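Local atomic coordinates of hypothetical protein (Bacteroides caccae, PDB entry 4M8R), a protein that is of unknown function but pairs an Ig-like N-terminal domain with a WD40-like domain of the beta-propeller clan. Residues 375-386 with 395-405. Sequence-based numbering, arbitrary orientation.
Sequences RLDRIGTITVLF and TSDFDWNSKEW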
loop_
_atom_site.group_PDB
_atom_site.type_symbol
_atom_site.label_atom_id
_atom_site.label_comp_id
_atom_site.label_asym_id
_atom_site.label_seq_id
_atom_site.Cartn_x
_atom_site.Cartn_y
_atom_site.Cartn_z
ATOM N N ARG A 375 -6.869 19.073 12.124
ATOM C CA ARG A 375 -5.839 19.174 11.105
ATOM C C ARG A 375 -5.228 17.788 10.937
ATOM O O ARG A 375 -4.512 17.310 11.819
ATOM C CB ARG A 375 -4.766 20.188 11.513
ATOM C CG ARG A 375 -4.040 20.777 10.313
ATOM C CD ARG A 375 -2.602 21.173 10.595
ATOM N NE ARG A 375 -2.477 22.239 11.581
ATOM C CZ ARG A 375 -1.445 23.076 11.663
ATOM N NH1 ARG A 375 -0.436 23.005 10.800
ATOM N NH2 ARG A 375 -1.433 24.005 12.610
ATOM N N LEU A 376 -5.510 17.147 9.807
ATOM C CA LEU A 376 -5.208 15.723 9.650
ATOM C C LEU A 376 -3.773 15.377 9.259
ATOM O O LEU A 376 -3.451 14.201 9.172
ATOM C CB LEU A 376 -6.197 15.078 8.676
ATOM C CG LEU A 376 -7.672 15.214 9.076
ATOM C CD1 LEU A 376 -8.563 14.490 8.078
ATOM C CD2 LEU A 376 -7.903 14.690 10.488
ATOM N N ASP A 377 -2.916 16.377 9.037
ATOM C CA ASP A 377 -1.455 16.128 8.939
ATOM C C ASP A 377 -0.788 16.126 10.321
ATOM O O ASP A 377 0.407 15.882 10.439
ATOM C CB ASP A 377 -0.741 17.104 7.977
ATOM C CG ASP A 377 -0.935 18.574 8.343
ATOM O OD1 ASP A 377 -1.704 18.867 9.274
ATOM O OD2 ASP A 377 -0.326 19.440 7.680
ATOM N N ARG A 378 -1.571 16.418 11.356
ATOM C CA ARG A 378 -1.175 16.180 12.738
ATOM C C ARG A 378 -1.864 14.913 13.203
ATOM O O ARG A 378 -2.824 14.460 12.577
ATOM C CB ARG A 378 -1.607 17.345 13.632
ATOM C CG ARG A 378 -0.971 18.675 13.274
ATOM C CD ARG A 378 0.522 18.644 13.548
ATOM N NE ARG A 378 1.142 19.959 13.417
ATOM C CZ ARG A 378 1.577 20.489 12.276
ATOM N NH1 ARG A 378 1.467 19.837 11.117
ATOM N NH2 ARG A 378 2.131 21.694 12.293
ATOM N N ILE A 379 -1.380 14.352 14.306
ATOM C CA ILE A 379 -2.049 13.238 14.960
ATOM C C ILE A 379 -2.344 13.610 16.407
ATOM O O ILE A 379 -1.556 14.301 17.050
ATOM C CB ILE A 379 -1.223 11.934 14.901
ATOM C CG1 ILE A 379 0.209 12.152 15.410
ATOM C CG2 ILE A 379 -1.196 11.393 13.474
ATOM C CD1 ILE A 379 0.969 10.865 15.661
ATOM N N GLY A 380 -3.495 13.170 16.900
ATOM C CA GLY A 380 -3.868 13.362 18.297
ATOM C C GLY A 380 -4.063 14.804 18.725
ATOM O O GLY A 380 -3.733 15.162 19.854
ATOM N N THR A 381 -4.603 15.635 17.838
ATOM C CA THR A 381 -4.927 17.013 18.196
ATOM C C THR A 381 -6.312 17.405 17.709
ATOM O O THR A 381 -6.836 16.832 16.753
ATOM C CB THR A 381 -3.915 18.035 17.630
ATOM O OG1 THR A 381 -4.076 18.146 16.212
ATOM C CG2 THR A 381 -2.483 17.629 17.948
ATOM N N ILE A 382 -6.892 18.382 18.392
ATOM C CA ILE A 382 -8.067 19.088 17.906
ATOM C C ILE A 382 -7.761 20.573 17.912
ATOM O O ILE A 382 -6.897 21.037 18.659
ATOM C CB ILE A 382 -9.319 18.819 18.760
ATOM C CG1 ILE A 382 -9.080 19.166 20.233
ATOM C CG2 ILE A 382 -9.740 17.363 18.624
ATOM C CD1 ILE A 382 -10.337 19.109 21.078
ATOM N N THR A 383 -8.466 21.309 17.066
ATOM C CA THR A 383 -8.329 22.748 17.006
ATOM C C THR A 383 -9.646 23.348 17.426
ATOM O O THR A 383 -10.699 22.959 16.928
ATOM C CB THR A 383 -7.962 23.201 15.595
ATOM O OG1 THR A 383 -6.724 22.580 15.219
ATOM C CG2 THR A 383 -7.818 24.715 15.536
ATOM N N VAL A 384 -9.577 24.302 18.348
ATOM C CA VAL A 384 -10.756 24.807 19.029
ATOM C C VAL A 384 -10.825 26.324 18.944
ATOM O O VAL A 384 -9.802 27.002 19.013
ATOM C CB VAL A 384 -10.739 24.371 20.505
ATOM C CG1 VAL A 384 -11.907 24.976 21.267
ATOM C CG2 VAL A 384 -10.770 22.852 20.598
ATOM N N LEU A 385 -12.045 26.839 18.796
ATOM C CA LEU A 385 -12.299 28.268 18.752
ATOM C C LEU A 385 -13.124 28.674 19.975
ATOM O O LEU A 385 -14.249 28.206 20.141
ATOM C CB LEU A 385 -13.043 28.620 17.464
ATOM C CG LEU A 385 -13.239 30.107 17.153
ATOM C CD1 LEU A 385 -11.921 30.790 16.815
ATOM C CD2 LEU A 385 -14.221 30.262 16.007
ATOM N N PHE A 386 -12.560 29.545 20.818
ATOM C CA PHE A 386 -13.224 30.039 22.035
ATOM C C PHE A 386 -13.680 31.473 21.878
ATOM O O PHE A 386 -13.169 32.201 21.032
ATOM C CB PHE A 386 -12.268 30.047 23.225
ATOM C CG PHE A 386 -11.583 28.747 23.462
ATOM C CD1 PHE A 386 -12.266 27.690 24.041
ATOM C CD2 PHE A 386 -10.249 28.582 23.116
ATOM C CE1 PHE A 386 -11.632 26.480 24.261
ATOM C CE2 PHE A 386 -9.608 27.377 23.333
ATOM C CZ PHE A 386 -10.302 26.322 23.907
ATOM N N THR A 395 -7.992 30.879 19.206
ATOM C CA THR A 395 -7.845 29.615 18.497
ATOM C C THR A 395 -6.724 28.829 19.158
ATOM O O THR A 395 -5.627 29.358 19.344
ATOM C CB THR A 395 -7.496 29.846 17.017
ATOM O OG1 THR A 395 -8.366 30.844 16.469
ATOM C CG2 THR A 395 -7.638 28.558 16.219
ATOM N N SER A 396 -6.984 27.571 19.507
ATOM C CA SER A 396 -6.001 26.784 20.250
ATOM C C SER A 396 -6.068 25.288 19.955
ATOM O O SER A 396 -7.147 24.728 19.767
ATOM C CB SER A 396 -6.185 27.021 21.748
ATOM O OG SER A 396 -4.978 26.776 22.446
ATOM N N ASP A 397 -4.896 24.658 19.914
ATOM C CA ASP A 397 -4.777 23.212 19.714
ATOM C C ASP A 397 -4.602 22.507 21.054
ATOM O O ASP A 397 -3.845 22.972 21.903
ATOM C CB ASP A 397 -3.557 22.873 18.839
ATOM C CG ASP A 397 -3.845 22.944 17.348
ATOM O OD1 ASP A 397 -4.999 23.213 16.939
ATOM O OD2 ASP A 397 -2.895 22.720 16.576
ATOM N N PHE A 398 -5.297 21.389 21.236
ATOM C CA PHE A 398 -5.038 20.501 22.365
ATOM C C PHE A 398 -4.365 19.230 21.860
ATOM O O PHE A 398 -4.881 18.575 20.955
ATOM C CB PHE A 398 -6.332 20.134 23.081
ATOM C CG PHE A 398 -6.112 19.357 24.346
ATOM C CD1 PHE A 398 -5.681 19.999 25.500
ATOM C CD2 PHE A 398 -6.325 17.987 24.384
ATOM C CE1 PHE A 398 -5.476 19.289 26.671
ATOM C CE2 PHE A 398 -6.121 17.270 25.550
ATOM C CZ PHE A 398 -5.700 17.921 26.696
ATOM N N ASP A 399 -3.221 18.889 22.448
ATOM C CA ASP A 399 -2.475 17.694 22.066
ATOM C C ASP A 399 -2.740 16.595 23.091
ATOM O O ASP A 399 -2.376 16.726 24.261
ATOM C CB ASP A 399 -0.976 18.005 21.973
ATOM C CG ASP A 399 -0.145 16.783 21.633
ATOM O OD1 ASP A 399 -0.281 16.260 20.511
ATOM O OD2 ASP A 399 0.649 16.339 22.486
ATOM N N TRP A 400 -3.375 15.516 22.645
ATOM C CA TRP A 400 -3.745 14.417 23.529
ATOM C C TRP A 400 -2.564 13.852 24.326
ATOM O O TRP A 400 -2.708 13.525 25.504
ATOM C CB TRP A 400 -4.396 13.280 22.736
ATOM C CG TRP A 400 -4.730 12.136 23.614
ATOM C CD1 TRP A 400 -3.984 11.014 23.822
ATOM C CD2 TRP A 400 -5.872 12.023 24.462
ATOM N NE1 TRP A 400 -4.603 10.195 24.733
ATOM C CE2 TRP A 400 -5.766 10.792 25.143
ATOM C CE3 TRP A 400 -6.983 12.838 24.704
ATOM C CZ2 TRP A 400 -6.727 10.356 26.050
ATOM C CZ3 TRP A 400 -7.940 12.403 25.607
ATOM C CH2 TRP A 400 -7.803 11.173 26.270
ATOM N N ASN A 401 -1.407 13.735 23.681
ATOM C CA ASN A 401 -0.261 13.052 24.286
ATOM C C ASN A 401 0.447 13.881 25.357
ATOM O O ASN A 401 0.964 13.325 26.322
ATOM C CB ASN A 401 0.731 12.596 23.209
ATOM C CG ASN A 401 0.130 11.560 22.263
ATOM O OD1 ASN A 401 0.369 10.362 22.411
ATOM N ND2 ASN A 401 -0.661 12.019 21.294
ATOM N N SER A 402 0.455 15.203 25.192
ATOM C CA SER A 402 1.038 16.110 26.187
ATOM C C SER A 402 -0.014 16.750 27.106
ATOM O O SER A 402 0.340 17.396 28.090
ATOM C CB SER A 402 1.838 17.212 25.491
ATOM O OG SER A 402 0.987 18.058 24.740
ATOM N N LYS A 403 -1.292 16.579 26.774
ATOM C CA LYS A 403 -2.404 17.159 27.544
ATOM C C LYS A 403 -2.293 18.677 27.712
ATOM O O LYS A 403 -2.769 19.225 28.706
ATOM C CB LYS A 403 -2.517 16.505 28.926
ATOM C CG LYS A 403 -2.610 14.991 28.915
ATOM C CD LYS A 403 -3.958 14.513 28.410
ATOM C CE LYS A 403 -4.034 13.000 28.486
ATOM N NZ LYS A 403 -5.376 12.509 28.093
ATOM N N GLU A 404 -1.684 19.348 26.741
ATOM C CA GLU A 404 -1.462 20.790 26.818
ATOM C C GLU A 404 -2.120 21.529 25.656
ATOM O O GLU A 404 -2.168 21.024 24.532
ATOM C CB GLU A 404 0.039 21.090 26.835
ATOM C CG GLU A 404 0.690 20.907 28.197
ATOM C CD GLU A 404 2.204 20.994 28.138
ATOM O OE1 GLU A 404 2.795 20.577 27.118
ATOM O OE2 GLU A 404 2.806 21.480 29.118
ATOM N N TRP A 405 -2.624 22.727 25.946
ATOM C CA TRP A 405 -3.121 23.629 24.920
ATOM C C TRP A 405 -1.960 24.429 24.353
ATOM O O TRP A 405 -0.941 24.622 25.019
ATOM C CB TRP A 405 -4.148 24.599 25.493
ATOM C CG TRP A 405 -5.364 23.939 25.993
ATOM C CD1 TRP A 405 -5.609 23.535 27.269
ATOM C CD2 TRP A 405 -6.523 23.596 25.232
ATOM N NE1 TRP A 405 -6.852 22.959 27.352
ATOM C CE2 TRP A 405 -7.434 22.984 26.113
ATOM C CE3 TRP A 405 -6.879 23.746 23.886
ATOM C CZ2 TRP A 405 -8.682 22.520 25.694
ATOM C CZ3 TRP A 405 -8.118 23.285 23.468
ATOM C CH2 TRP A 405 -9.005 22.679 24.370
#
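T383 OG1 donates to D397 OD1 at 2.5 Å, meeting the carboxylate on its syn side, 24° out of plane, from a non-hydrogen-bonded pair of the antiparallel hairpin 381-387/394-399. With OG1 anti to the carbonyl carbon (chi1 -59°), T383 turns its hydroxyl to D397, and its methyl meets T395 CG2; the same hydroxyl also bonds W421 NE1. D397 OD2 takes a weak bond from Y408 OH and lies 4.4 Å from R375 NH2, where attraction is probable, though beyond a salt bridge; R375 pairs instead with E135 of the second subunit. An alanine in place of D397 would probably leave the T383 hydroxyl without its acceptor. Backbone bonds join I382 with F398 and V384 with S396 in both directions, and W400 N reaches G380 O (2.8 Å) just beyond the paired strands. Beside the face bearing I382, V384, S396 and F398, the F386 edge points at the W405 six-membered ring, planes 69° apart, while V384 CG2 meets W405 at its rim (CZ3, 3.9 Å). F398 CD1 covers one W405 face, and all three aromatics touch strand 355-364. Polar contacts thus gather round T383 and D397, apolar ones round W405, consistent with one four-stranded propeller blade packing against the next.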